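Local atomic coordinates of methanogen homoaconitase small subunit (Methanocaldococcus jannaschii, PDB entry 2PKP), a protein that forms, with the large subunit, a homoaconitase that reversibly dehydrates (R)-homocitrate to cis-homoaconitate and hydrates that to homoisocitrate. Residues 150-153 and 154-158; 140-143 and 144-148; 12-16 and 17-21; 85-88 and 89-93. All blocks are in the same frame, centred on the assembly; numbering follows the deposited sequence.

The four contacts are local and lie in series along the chain. Contact 3, at helix 16-19, holds D13 of the zinc site. There the side chain of I20 is about 10 Å from that of R26, the residue critical for substrate specificity. Contact 4 opens helix 89-98 and touches contact 3, with I19 CD1 4.2 Å from F91 CE1. It also meets contact 2 where Y92 reaches E143. Contacts 2 and 1 start two successive helices, 141-148 and 152-164. Their centres are 11 Å apart, and G151 N probably bonds I146 O at 2.9 Å. Contact 1 lies farthest from contact 3, about 27 Å between centres.

Contact 1: residues 150-153 and 154-158; sequences GGLV and NYLKK
The N-terminal turn of helix 152-164 is built here, right after a Schellman motif that ends helix 141-148. G151 is the N-cap, and its O receives Y155 N at 3.1 Å. The next two bonds are L156 N to L152 O at 2.9 Å and K157 N to V153 O. G150, at positive phi (89°), is the first residue to leave the earlier helix. A bound water bridges the turn. It accepts from N154 N at 2.9 Å and gives a weak bond to G150 O. The water stands between N154 N and G150 O, the carbonyl four residues back, in place of a direct bond. N154 CG lies beside its own backbone N (chi1 -69°), which turns the amide back toward the glycines. There ND2 donates to A149 O, just before G150. L152 sends CD1 toward both Y155 and L156. It lies 4.2 Å from L156 CG and 4.4 Å from Y155 CD2, oblique to the tyrosine ring. Y155 continues onto L142 and I146 of helix 141-148, so this turn packs against the helix before it. On another flank, Y31 of the second subunit packs on N154 and K157 and makes a cation-pi contact with K158. Within the turn, L156 CG rests 3.3 Å from L152 O, beside the backbone bond.

Contact 2: residues 140-143 and 144-148; sequences KGLE and REILA
R144 folds back along the helix start to meet K140 and G141. Its CB sits 3.4 Å from G141 O. CG is anti to the backbone N (chi1 177°), and the chain stays extended to CD. A bend at chi3 (49°) then swings the guanidinium back over the first residues. NE donates to a water at 2.8 Å, which lies at the edge of the guanidinium, in its plane. That water in turn donates to G141 O, so it ties the side chain to the first turn. CZ lies 3.8 Å from K140 CD, and NH1 meets the same K140 CD at 3.4 Å. The methylene lies over one guanidinium face, displaced toward the rim. NH2 comes near G141 N, at 3.8 Å. The lysine's charge is directed elsewhere: NZ forms a salt bridge with E123 and a hydrogen bond with T138 O. G141 O also receives E145 N at 3.1 Å, and R144 N bonds to K140 O. Farther round, L142 CG touches I146 CD1 at 3.9 Å, the two side chains lying askew. L142 CD1 also meets E145 OE1 at 3.7 Å, with those side chains nearly perpendicular. I146 and L147 lean on I96 of helix 89-98. The arrangement is a short amphipathic helix, with i to i+4 bonds, a buried face on two neighbouring helices and a charged, water-bridged start.

Contact 3: residues 12-16 and 17-21; sequences DDVDT and DAIIP. With ZN (zinc ion), chain B.
D15 OD1 takes two backbone N-H groups from the start of helix 16-19. A18 N is at 2.9 Å, on the syn side and 34° out of the carboxylate plane. D17 N is at 2.7 Å, but the bond is strongly bent (118°) and weak. CG of D15 stands between its own backbone N and carbonyl carbon (chi1 65°), which brings OD1 over these donors. The carboxylate probably also interacts favourably with the positive end of the helix dipole. This is an Asp N-cap. The first helical bonds follow it: I19 N to D15 O at 3.0 Å and I20 N to T16 O at 2.8 Å. A water joins T16 OG1 to D17 OD2, to which it donates. On the buried side V14 CG1 packs against I19 CG1 at 4.0 Å and A18 CB at 4.1 Å; the side chains of V14 and I19 cross nearly at right angles. F61 borders both V14 and I19, while A70 of helix 68-75 touches T16, I19 and I20. Just before the cap, D13 holds the zinc ion through both oxygens, OD1 at 2.1 Å and the longer OD2 at 2.5 Å. A water and C63 also bind the metal. That water donates a weak bond to D15 OD2, which would place the capping carboxylate in the second shell of the zinc. N60 ND2 donates to D13 OD1, and D12 OD1 accepts from E59 N.

Contact 4: residues 85-88 and 89-93; sequences KSFA and RIFYR
A88 O accepts Y92 N at 3.0 Å, nearly straight at 165°, and this bond opens helix 89-98. A88 is the N-cap, at the end of the loop that leaves strand 81-84. The helix belongs to a beta-alpha-beta crossover, since the chain continues into the parallel strand 101-104 beside 81-84. Ahead of the cap, F87 lies across F91 and Y92, CD1 on the first and CB on the second. F87 CD1 comes to 3.8 Å from F91 CD2 and 3.9 Å from F91 CE2. The ring planes are nearly parallel but shifted well aside, and the side chains cross obliquely. F87 CB meets the Y92 ring at its edge, 4.0 Å from CD1, and those side chains cross almost at right angles. Both F91 (chi1 176°) and Y92 (chi1 -170°) carry CG opposite the backbone N, which sends their rings back toward the loop. F91 also makes an edge-to-face contact with F61 and packs on V71 and I74 of helix 68-75. F87 and Y92 both rest on P102 of strand 101-104. The Y92 hydroxyl forms a weak hydrogen bond with E143 of helix 141-148. On the cap itself, A88 CB faces F91 CB at 4.2 Å.

Contact 1: residues 150-153 and 154-158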
ATOM      1  N   GLY A 150       8.029  -4.050   6.741  1.00 32.21           N
ATOM      2  CA  GLY A 150       6.666  -3.653   7.057  1.00 31.16           C
ATOM      3  C   GLY A 150       6.360  -3.518   8.539  1.00 31.76           C
ATOM      4  O   GLY A 150       5.194  -3.453   8.938  1.00 30.21           O
ATOM      5  N   GLY A 151       7.397  -3.473   9.366  1.00 30.76           N
ATOM      6  CA  GLY A 151       7.174  -3.346  10.794  1.00 30.01           C
ATOM      7  C   GLY A 151       8.070  -4.265  11.597  1.00 29.87           C
ATOM      8  O   GLY A 151       8.669  -5.192  11.051  1.00 29.68           O
ATOM      9  N   LEU A 152       8.155  -4.011  12.898  1.00 28.66           N
ATOM     10  CA  LEU A 152       9.004  -4.801  13.778  1.00 32.30           C
ATOM     11  C   LEU A 152       8.646  -6.284  13.789  1.00 36.16           C
ATOM     12  O   LEU A 152       9.530  -7.143  13.717  1.00 35.55           O
ATOM     13  CB  LEU A 152       8.943  -4.243  15.197  1.00 31.36           C
ATOM     14  CG  LEU A 152       9.905  -4.858  16.218  1.00 33.58           C
ATOM     15  CD1 LEU A 152      11.334  -4.826  15.684  1.00 33.52           C
ATOM     16  CD2 LEU A 152       9.809  -4.085  17.522  1.00 33.07           C
ATOM     17  N   VAL A 153       7.353  -6.584  13.878  1.00 36.87           N
ATOM     18  CA  VAL A 153       6.899  -7.969  13.899  1.00 39.36           C
ATOM     19  C   VAL A 153       7.434  -8.750  12.702  1.00 40.39           C
ATOM     20  O   VAL A 153       8.107  -9.770  12.872  1.00 41.35           O
ATOM     21  CB  VAL A 153       5.358  -8.051  13.914  1.00 41.06           C
ATOM     22  CG1 VAL A 153       4.909  -9.503  13.833  1.00 40.65           C
ATOM     23  CG2 VAL A 153       4.822  -7.409  15.188  1.00 40.29           C
ATOM     24  N   ASN A 154       7.146  -8.274  11.495  1.00 39.36           N
ATOM     25  CA  ASN A 154       7.623  -8.952  10.294  1.00 40.81           C
ATOM     26  C   ASN A 154       9.136  -9.087  10.293  1.00 39.87           C
ATOM     27  O   ASN A 154       9.676 -10.144   9.964  1.00 39.58           O
ATOM     28  CB  ASN A 154       7.186  -8.204   9.037  1.00 41.75           C
ATOM     29  CG  ASN A 154       5.700  -8.282   8.809  1.00 42.81           C
ATOM     30  OD1 ASN A 154       5.036  -9.188   9.313  1.00 45.65           O
ATOM     31  ND2 ASN A 154       5.168  -7.346   8.037  1.00 44.83           N
ATOM     32  N   TYR A 155       9.820  -8.007  10.649  1.00 38.09           N
ATOM     33  CA  TYR A 155      11.274  -8.022  10.694  1.00 37.99           C
ATOM     34  C   TYR A 155      11.749  -9.198  11.543  1.00 38.99           C
ATOM     35  O   TYR A 155      12.635  -9.947  11.138  1.00 36.92           O
ATOM     36  CB  TYR A 155      11.799  -6.716  11.295  1.00 35.03           C
ATOM     37  CG  TYR A 155      13.291  -6.703  11.527  1.00 33.88           C
ATOM     38  CD1 TYR A 155      14.184  -6.456  10.482  1.00 35.52           C
ATOM     39  CD2 TYR A 155      13.815  -6.960  12.792  1.00 36.05           C
ATOM     40  CE1 TYR A 155      15.566  -6.467  10.696  1.00 36.55           C
ATOM     41  CE2 TYR A 155      15.190  -6.976  13.016  1.00 38.23           C
ATOM     42  CZ  TYR A 155      16.060  -6.729  11.967  1.00 38.35           C
ATOM     43  OH  TYR A 155      17.415  -6.747  12.202  1.00 41.37           O
ATOM     44  N   LEU A 156      11.145  -9.358  12.717  1.00 39.65           N
ATOM     45  CA  LEU A 156      11.520 -10.431  13.627  1.00 40.97           C
ATOM     46  C   LEU A 156      11.206 -11.834  13.128  1.00 42.21           C
ATOM     47  O   LEU A 156      11.983 -12.762  13.361  1.00 41.73           O
ATOM     48  CB  LEU A 156      10.867 -10.215  14.994  1.00 38.82           C
ATOM     49  CG  LEU A 156      11.374  -8.994  15.757  1.00 37.06           C
ATOM     50  CD1 LEU A 156      10.642  -8.880  17.079  1.00 36.54           C
ATOM     51  CD2 LEU A 156      12.871  -9.120  15.989  1.00 36.70           C
ATOM     52  N   LYS A 157      10.081 -12.012  12.444  1.00 44.72           N
ATOM     53  CA  LYS A 157       9.762 -13.346  11.962  1.00 49.31           C
ATOM     54  C   LYS A 157      10.610 -13.702  10.750  1.00 51.01           C
ATOM     55  O   LYS A 157      10.799 -14.879  10.436  1.00 50.91           O
ATOM     56  CB  LYS A 157       8.267 -13.491  11.656  1.00 50.90           C
ATOM     57  CG  LYS A 157       7.725 -12.678  10.509  1.00 54.80           C
ATOM     58  CD  LYS A 157       6.242 -13.004  10.346  1.00 58.43           C
ATOM     59  CE  LYS A 157       5.598 -12.231   9.211  1.00 62.82           C
ATOM     60  NZ  LYS A 157       4.148 -12.562   9.089  1.00 65.32           N
ATOM     61  N   LYS A 158      11.134 -12.686  10.071  1.00 52.00           N
ATOM     62  CA  LYS A 158      11.998 -12.931   8.927  1.00 53.08           C
ATOM     63  C   LYS A 158      13.366 -13.318   9.480  1.00 53.72           C
ATOM     64  O   LYS A 158      14.113 -14.069   8.854  1.00 53.81           O
ATOM     65  CB  LYS A 158      12.108 -11.681   8.044  1.00 53.88           C
ATOM     66  CG  LYS A 158      10.924 -11.484   7.102  1.00 54.86           C
ATOM     67  CD  LYS A 158      11.102 -10.256   6.211  1.00 54.70           C
ATOM     68  CE  LYS A 158      10.006 -10.169   5.148  1.00 54.21           C
ATOM     69  NZ  LYS A 158       8.631 -10.162   5.727  1.00 50.50           N
TER
HETATM   70  O   HOH W   1       5.515  -5.905  11.413  1.00 33.11           O

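Contact 2: residues 140-143 and 144-148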
ATOM      1  N   LYS A 140      17.193   5.278   7.450  1.00 19.77           N
ATOM      2  CA  LYS A 140      18.350   4.490   7.041  1.00 23.63           C
ATOM      3  C   LYS A 140      18.594   3.368   8.046  1.00 24.90           C
ATOM      4  O   LYS A 140      17.824   3.182   8.989  1.00 22.83           O
ATOM      5  CB  LYS A 140      19.600   5.372   6.995  1.00 26.69           C
ATOM      6  CG  LYS A 140      19.524   6.558   6.056  1.00 29.04           C
ATOM      7  CD  LYS A 140      19.519   6.122   4.608  1.00 32.01           C
ATOM      8  CE  LYS A 140      19.628   7.327   3.694  1.00 32.90           C
ATOM      9  NZ  LYS A 140      18.553   8.312   3.988  1.00 37.04           N
ATOM     10  N   GLY A 141      19.682   2.633   7.834  1.00 26.10           N
ATOM     11  CA  GLY A 141      20.062   1.554   8.728  1.00 26.62           C
ATOM     12  C   GLY A 141      18.983   0.590   9.183  1.00 25.54           C
ATOM     13  O   GLY A 141      18.143   0.154   8.397  1.00 26.50           O
ATOM     14  N   LEU A 142      19.016   0.247  10.465  1.00 25.80           N
ATOM     15  CA  LEU A 142      18.050  -0.686  11.034  1.00 26.75           C
ATOM     16  C   LEU A 142      16.604  -0.266  10.775  1.00 25.22           C
ATOM     17  O   LEU A 142      15.766  -1.086  10.387  1.00 26.08           O
ATOM     18  CB  LEU A 142      18.290  -0.830  12.539  1.00 28.40           C
ATOM     19  CG  LEU A 142      17.372  -1.814  13.268  1.00 30.92           C
ATOM     20  CD1 LEU A 142      17.485  -3.192  12.626  1.00 31.52           C
ATOM     21  CD2 LEU A 142      17.746  -1.860  14.743  1.00 33.59           C
ATOM     22  N   GLU A 143      16.313   1.011  10.984  1.00 24.03           N
ATOM     23  CA  GLU A 143      14.968   1.523  10.773  1.00 24.27           C
ATOM     24  C   GLU A 143      14.494   1.270   9.352  1.00 23.67           C
ATOM     25  O   GLU A 143      13.332   0.923   9.130  1.00 22.96           O
ATOM     26  CB  GLU A 143      14.931   3.016  11.094  1.00 25.04           C
ATOM     27  CG  GLU A 143      14.900   3.284  12.586  1.00 32.27           C
ATOM     28  CD  GLU A 143      15.614   4.555  12.974  1.00 34.81           C
ATOM     29  OE1 GLU A 143      15.431   5.582  12.289  1.00 42.41           O
ATOM     30  OE2 GLU A 143      16.354   4.531  13.973  1.00 40.44           O
ATOM     31  N   ARG A 144      15.394   1.436   8.389  1.00 23.56           N
ATOM     32  CA  ARG A 144      15.042   1.205   6.997  1.00 24.59           C
ATOM     33  C   ARG A 144      14.705  -0.272   6.789  1.00 25.63           C
ATOM     34  O   ARG A 144      13.755  -0.598   6.079  1.00 26.09           O
ATOM     35  CB  ARG A 144      16.191   1.633   6.075  1.00 24.76           C
ATOM     36  CG  ARG A 144      15.948   1.360   4.590  1.00 30.31           C
ATOM     37  CD  ARG A 144      16.959   2.100   3.716  1.00 32.96           C
ATOM     38  NE  ARG A 144      18.329   1.904   4.184  1.00 41.25           N
ATOM     39  CZ  ARG A 144      19.401   2.492   3.656  1.00 43.80           C
ATOM     40  NH1 ARG A 144      19.275   3.324   2.628  1.00 44.98           N
ATOM     41  NH2 ARG A 144      20.602   2.258   4.167  1.00 45.45           N
ATOM     42  N   GLU A 145      15.471  -1.160   7.422  1.00 28.38           N
ATOM     43  CA  GLU A 145      15.232  -2.602   7.299  1.00 31.25           C
ATOM     44  C   GLU A 145      13.882  -2.986   7.902  1.00 30.25           C
ATOM     45  O   GLU A 145      13.102  -3.723   7.291  1.00 30.74           O
ATOM     46  CB  GLU A 145      16.346  -3.394   7.990  1.00 34.78           C
ATOM     47  CG  GLU A 145      17.732  -3.159   7.410  1.00 41.49           C
ATOM     48  CD  GLU A 145      18.796  -4.037   8.048  1.00 47.56           C
ATOM     49  OE1 GLU A 145      18.941  -4.001   9.291  1.00 49.53           O
ATOM     50  OE2 GLU A 145      19.490  -4.761   7.302  1.00 51.67           O
ATOM     51  N   ILE A 146      13.608  -2.483   9.102  1.00 28.57           N
ATOM     52  CA  ILE A 146      12.346  -2.764   9.770  1.00 26.80           C
ATOM     53  C   ILE A 146      11.199  -2.275   8.888  1.00 29.47           C
ATOM     54  O   ILE A 146      10.211  -2.988   8.687  1.00 30.63           O
ATOM     55  CB  ILE A 146      12.287  -2.075  11.151  1.00 26.71           C
ATOM     56  CG1 ILE A 146      13.329  -2.713  12.079  1.00 25.14           C
ATOM     57  CG2 ILE A 146      10.884  -2.191  11.740  1.00 20.91           C
ATOM     58  CD1 ILE A 146      13.495  -2.021  13.419  1.00 22.77           C
ATOM     59  N   LEU A 147      11.341  -1.066   8.347  1.00 27.00           N
ATOM     60  CA  LEU A 147      10.319  -0.506   7.470  1.00 28.10           C
ATOM     61  C   LEU A 147      10.129  -1.388   6.244  1.00 30.10           C
ATOM     62  O   LEU A 147       9.001  -1.692   5.854  1.00 29.68           O
ATOM     63  CB  LEU A 147      10.703   0.902   7.005  1.00 29.74           C
ATOM     64  CG  LEU A 147      10.532   2.058   7.994  1.00 33.07           C
ATOM     65  CD1 LEU A 147      11.017   3.348   7.348  1.00 33.13           C
ATOM     66  CD2 LEU A 147       9.066   2.179   8.401  1.00 32.09           C
ATOM     67  N   ALA A 148      11.241  -1.784   5.633  1.00 29.00           N
ATOM     68  CA  ALA A 148      11.203  -2.630   4.448  1.00 32.20           C
ATOM     69  C   ALA A 148      10.411  -3.909   4.720  1.00 32.80           C
ATOM     70  O   ALA A 148       9.708  -4.414   3.844  1.00 35.19           O
ATOM     71  CB  ALA A 148      12.623  -2.974   4.005  1.00 32.33           C
TER
HETATM   72  O   HOH W   2      19.536  -0.007   5.874  1.00 46.28           O

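Contact 3: residues 12-16 and 17-21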
ATOM      1  N   ASP A  12       2.611  23.072  12.845  1.00 19.22           N
ATOM      2  CA  ASP A  12       3.609  22.623  13.811  1.00 19.40           C
ATOM      3  C   ASP A  12       2.985  21.996  15.049  1.00 21.07           C
ATOM      4  O   ASP A  12       1.816  22.217  15.364  1.00 18.28           O
ATOM      5  CB  ASP A  12       4.495  23.792  14.274  1.00 22.16           C
ATOM      6  CG  ASP A  12       5.325  24.391  13.154  1.00 27.58           C
ATOM      7  OD1 ASP A  12       5.899  23.625  12.352  1.00 29.61           O
ATOM      8  OD2 ASP A  12       5.417  25.635  13.087  1.00 29.94           O
ATOM      9  N   ASP A  13       3.793  21.202  15.736  1.00 22.78           N
ATOM     10  CA  ASP A  13       3.409  20.547  16.974  1.00 25.57           C
ATOM     11  C   ASP A  13       2.100  19.776  16.979  1.00 25.79           C
ATOM     12  O   ASP A  13       1.320  19.885  17.928  1.00 24.50           O
ATOM     13  CB  ASP A  13       3.383  21.576  18.109  1.00 28.85           C
ATOM     14  CG  ASP A  13       3.514  20.932  19.471  1.00 31.38           C
ATOM     15  OD1 ASP A  13       4.485  20.170  19.657  1.00 35.61           O
ATOM     16  OD2 ASP A  13       2.661  21.183  20.349  1.00 33.64           O
ATOM     17  N   VAL A  14       1.848  19.000  15.932  1.00 26.27           N
ATOM     18  CA  VAL A  14       0.636  18.191  15.885  1.00 24.85           C
ATOM     19  C   VAL A  14       0.889  17.002  16.810  1.00 27.58           C
ATOM     20  O   VAL A  14       1.572  16.049  16.430  1.00 27.37           O
ATOM     21  CB  VAL A  14       0.366  17.675  14.472  1.00 25.02           C
ATOM     22  CG1 VAL A  14      -0.859  16.786  14.484  1.00 23.30           C
ATOM     23  CG2 VAL A  14       0.180  18.846  13.520  1.00 21.28           C
ATOM     24  N   ASP A  15       0.340  17.056  18.022  1.00 27.94           N
ATOM     25  CA  ASP A  15       0.567  15.993  19.003  1.00 27.81           C
ATOM     26  C   ASP A  15      -0.341  14.781  18.884  1.00 25.78           C
ATOM     27  O   ASP A  15      -1.318  14.791  18.142  1.00 25.20           O
ATOM     28  CB  ASP A  15       0.478  16.554  20.432  1.00 30.32           C
ATOM     29  CG  ASP A  15      -0.911  17.055  20.784  1.00 31.97           C
ATOM     30  OD1 ASP A  15      -1.877  16.263  20.725  1.00 32.60           O
ATOM     31  OD2 ASP A  15      -1.034  18.247  21.127  1.00 36.54           O
ATOM     32  N   THR A  16      -0.003  13.738  19.636  1.00 26.22           N
ATOM     33  CA  THR A  16      -0.760  12.493  19.626  1.00 30.96           C
ATOM     34  C   THR A  16      -2.250  12.663  19.911  1.00 32.18           C
ATOM     35  O   THR A  16      -3.069  11.928  19.359  1.00 34.32           O
ATOM     36  CB  THR A  16      -0.174  11.477  20.630  1.00 32.25           C
ATOM     37  OG1 THR A  16      -0.046  12.092  21.917  1.00 34.81           O
ATOM     38  CG2 THR A  16       1.197  10.994  20.160  1.00 35.61           C
ATOM     39  N   ASP A  17      -2.608  13.622  20.762  1.00 33.05           N
ATOM     40  CA  ASP A  17      -4.020  13.844  21.076  1.00 34.71           C
ATOM     41  C   ASP A  17      -4.774  14.428  19.892  1.00 32.61           C
ATOM     42  O   ASP A  17      -5.965  14.177  19.717  1.00 31.67           O
ATOM     43  CB  ASP A  17      -4.169  14.762  22.288  1.00 39.22           C
ATOM     44  CG  ASP A  17      -3.872  14.046  23.585  1.00 40.95           C
ATOM     45  OD1 ASP A  17      -4.545  13.029  23.863  1.00 41.61           O
ATOM     46  OD2 ASP A  17      -2.968  14.494  24.320  1.00 44.00           O
ATOM     47  N   ALA A  18      -4.072  15.215  19.085  1.00 29.96           N
ATOM     48  CA  ALA A  18      -4.672  15.803  17.898  1.00 27.63           C
ATOM     49  C   ALA A  18      -4.825  14.679  16.876  1.00 25.68           C
ATOM     50  O   ALA A  18      -5.820  14.605  16.160  1.00 26.47           O
ATOM     51  CB  ALA A  18      -3.772  16.895  17.341  1.00 24.88           C
ATOM     52  N   ILE A  19      -3.833  13.795  16.838  1.00 23.82           N
ATOM     53  CA  ILE A  19      -3.830  12.670  15.911  1.00 24.10           C
ATOM     54  C   ILE A  19      -4.916  11.650  16.252  1.00 24.98           C
ATOM     55  O   ILE A  19      -5.621  11.160  15.368  1.00 22.88           O
ATOM     56  CB  ILE A  19      -2.442  11.977  15.904  1.00 22.92           C
ATOM     57  CG1 ILE A  19      -1.391  12.946  15.354  1.00 20.78           C
ATOM     58  CG2 ILE A  19      -2.484  10.698  15.074  1.00 22.26           C
ATOM     59  CD1 ILE A  19       0.031  12.439  15.472  1.00 18.11           C
ATOM     60  N   ILE A  20      -5.042  11.330  17.532  1.00 25.63           N
ATOM     61  CA  ILE A  20      -6.046  10.375  17.991  1.00 26.72           C
ATOM     62  C   ILE A  20      -6.406  10.702  19.441  1.00 29.50           C
ATOM     63  O   ILE A  20      -5.774  10.223  20.378  1.00 31.72           O
ATOM     64  CB  ILE A  20      -5.527   8.910  17.875  1.00 23.95           C
ATOM     65  CG1 ILE A  20      -6.597   7.928  18.362  1.00 25.34           C
ATOM     66  CG2 ILE A  20      -4.239   8.737  18.658  1.00 23.78           C
ATOM     67  CD1 ILE A  20      -7.826   7.868  17.483  1.00 23.21           C
ATOM     68  N   PRO A  21      -7.427  11.549  19.635  1.00 32.98           N
ATOM     69  CA  PRO A  21      -7.897  11.968  20.960  1.00 35.90           C
ATOM     70  C   PRO A  21      -7.960  10.844  21.990  1.00 37.94           C
ATOM     71  O   PRO A  21      -8.426   9.743  21.700  1.00 37.51           O
ATOM     72  CB  PRO A  21      -9.263  12.560  20.656  1.00 34.65           C
ATOM     73  CG  PRO A  21      -9.016  13.222  19.332  1.00 34.41           C
ATOM     74  CD  PRO A  21      -8.252  12.156  18.576  1.00 31.95           C
TER
HETATM   75 ZN    ZN B 171       3.992  19.439  21.526  1.00 36.31          ZN
HETATM   76  O   HOH W   3       2.130  19.149  22.080  1.00 28.51           O
HETATM   77  O   HOH W   4      -0.352  14.419  23.289  1.00 57.28           O

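Contact 4: residues 85-88 and 89-93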
ATOM      1  N   LYS A  85       8.736  18.384   8.890  1.00 16.16           N
ATOM      2  CA  LYS A  85      10.019  19.067   9.032  1.00 17.15           C
ATOM      3  C   LYS A  85      10.827  18.326  10.091  1.00 16.93           C
ATOM      4  O   LYS A  85      12.047  18.240  10.004  1.00 18.44           O
ATOM      5  CB  LYS A  85       9.822  20.524   9.454  1.00 16.03           C
ATOM      6  CG  LYS A  85       9.192  21.406   8.392  1.00 18.28           C
ATOM      7  CD  LYS A  85       9.162  22.858   8.854  1.00 18.86           C
ATOM      8  CE  LYS A  85       8.513  23.763   7.826  1.00 23.39           C
ATOM      9  NZ  LYS A  85       8.484  25.177   8.292  1.00 23.53           N
ATOM     10  N   SER A  86      10.131  17.805  11.098  1.00 16.46           N
ATOM     11  CA  SER A  86      10.766  17.030  12.160  1.00 16.60           C
ATOM     12  C   SER A  86       9.714  16.172  12.861  1.00 17.95           C
ATOM     13  O   SER A  86       8.520  16.481  12.830  1.00 16.06           O
ATOM     14  CB  SER A  86      11.483  17.940  13.168  1.00 16.54           C
ATOM     15  OG  SER A  86      10.586  18.818  13.820  1.00 17.94           O
ATOM     16  N   PHE A  87      10.168  15.091  13.489  1.00 18.69           N
ATOM     17  CA  PHE A  87       9.282  14.158  14.175  1.00 21.03           C
ATOM     18  C   PHE A  87       9.642  13.966  15.637  1.00 22.73           C
ATOM     19  O   PHE A  87      10.822  13.889  15.987  1.00 23.19           O
ATOM     20  CB  PHE A  87       9.352  12.777  13.520  1.00 16.63           C
ATOM     21  CG  PHE A  87       8.746  12.707  12.150  1.00 17.58           C
ATOM     22  CD1 PHE A  87       7.383  12.479  11.991  1.00 15.83           C
ATOM     23  CD2 PHE A  87       9.544  12.832  11.015  1.00 15.73           C
ATOM     24  CE1 PHE A  87       6.820  12.368  10.724  1.00 14.81           C
ATOM     25  CE2 PHE A  87       8.992  12.723   9.738  1.00 18.67           C
ATOM     26  CZ  PHE A  87       7.627  12.489   9.592  1.00 14.62           C
ATOM     27  N   ALA A  88       8.625  13.869  16.488  1.00 21.33           N
ATOM     28  CA  ALA A  88       8.868  13.606  17.897  1.00 22.25           C
ATOM     29  C   ALA A  88       9.584  12.252  17.895  1.00 21.43           C
ATOM     30  O   ALA A  88       9.237  11.351  17.122  1.00 18.47           O
ATOM     31  CB  ALA A  88       7.548  13.517  18.661  1.00 19.40           C
ATOM     32  N   ARG A  89      10.590  12.119  18.748  1.00 24.75           N
ATOM     33  CA  ARG A  89      11.377  10.896  18.832  1.00 27.71           C
ATOM     34  C   ARG A  89      10.561   9.622  19.005  1.00 25.46           C
ATOM     35  O   ARG A  89      10.749   8.660  18.266  1.00 24.01           O
ATOM     36  CB  ARG A  89      12.387  11.007  19.979  1.00 35.01           C
ATOM     37  CG  ARG A  89      13.319  12.206  19.865  1.00 44.48           C
ATOM     38  CD  ARG A  89      14.303  12.310  21.037  1.00 52.52           C
ATOM     39  NE  ARG A  89      15.241  11.190  21.104  1.00 59.88           N
ATOM     40  CZ  ARG A  89      14.988  10.027  21.699  1.00 65.25           C
ATOM     41  NH1 ARG A  89      13.820   9.816  22.293  1.00 68.05           N
ATOM     42  NH2 ARG A  89      15.909   9.071  21.706  1.00 66.78           N
ATOM     43  N   ILE A  90       9.657   9.613  19.979  1.00 25.15           N
ATOM     44  CA  ILE A  90       8.852   8.431  20.243  1.00 25.81           C
ATOM     45  C   ILE A  90       7.944   8.070  19.075  1.00 25.92           C
ATOM     46  O   ILE A  90       7.837   6.902  18.704  1.00 24.75           O
ATOM     47  CB  ILE A  90       8.010   8.618  21.521  1.00 27.20           C
ATOM     48  CG1 ILE A  90       8.945   8.754  22.729  1.00 29.88           C
ATOM     49  CG2 ILE A  90       7.065   7.434  21.707  1.00 28.06           C
ATOM     50  CD1 ILE A  90       8.231   8.954  24.060  1.00 30.17           C
ATOM     51  N   PHE A  91       7.297   9.072  18.490  1.00 24.34           N
ATOM     52  CA  PHE A  91       6.415   8.823  17.358  1.00 21.84           C
ATOM     53  C   PHE A  91       7.202   8.168  16.227  1.00 19.86           C
ATOM     54  O   PHE A  91       6.757   7.193  15.630  1.00 18.16           O
ATOM     55  CB  PHE A  91       5.806  10.131  16.848  1.00 20.55           C
ATOM     56  CG  PHE A  91       4.963   9.958  15.615  1.00 18.57           C
ATOM     57  CD1 PHE A  91       3.614   9.634  15.720  1.00 16.99           C
ATOM     58  CD2 PHE A  91       5.532  10.070  14.348  1.00 18.34           C
ATOM     59  CE1 PHE A  91       2.836   9.423  14.579  1.00 17.27           C
ATOM     60  CE2 PHE A  91       4.762   9.860  13.195  1.00 18.28           C
ATOM     61  CZ  PHE A  91       3.410   9.534  13.315  1.00 17.47           C
ATOM     62  N   TYR A  92       8.377   8.722  15.945  1.00 21.66           N
ATOM     63  CA  TYR A  92       9.240   8.223  14.881  1.00 21.26           C
ATOM     64  C   TYR A  92       9.496   6.729  15.043  1.00 23.95           C
ATOM     65  O   TYR A  92       9.382   5.954  14.091  1.00 21.20           O
ATOM     66  CB  TYR A  92      10.572   8.972  14.900  1.00 21.35           C
ATOM     67  CG  TYR A  92      11.446   8.694  13.702  1.00 25.73           C
ATOM     68  CD1 TYR A  92      11.374   9.497  12.562  1.00 25.49           C
ATOM     69  CD2 TYR A  92      12.336   7.623  13.699  1.00 27.74           C
ATOM     70  CE1 TYR A  92      12.162   9.243  11.456  1.00 28.81           C
ATOM     71  CE2 TYR A  92      13.133   7.357  12.593  1.00 32.19           C
ATOM     72  CZ  TYR A  92      13.041   8.168  11.476  1.00 33.06           C
ATOM     73  OH  TYR A  92      13.828   7.910  10.376  1.00 37.06           O
ATOM     74  N   ARG A  93       9.847   6.338  16.262  1.00 25.42           N
ATOM     75  CA  ARG A  93      10.135   4.947  16.570  1.00 28.04           C
ATOM     76  C   ARG A  93       8.901   4.076  16.356  1.00 24.86           C
ATOM     77  O   ARG A  93       8.980   3.024  15.715  1.00 23.15           O
ATOM     78  CB  ARG A  93      10.622   4.828  18.019  1.00 34.33           C
ATOM     79  CG  ARG A  93      10.926   3.407  18.464  1.00 42.48           C
ATOM     80  CD  ARG A  93      11.402   3.367  19.911  1.00 51.13           C
ATOM     81  NE  ARG A  93      10.353   3.713  20.871  1.00 58.50           N
ATOM     82  CZ  ARG A  93       9.256   2.989  21.071  1.00 63.08           C
ATOM     83  NH1 ARG A  93       9.057   1.877  20.377  1.00 66.54           N
ATOM     84  NH2 ARG A  93       8.362   3.370  21.976  1.00 64.35           N
TER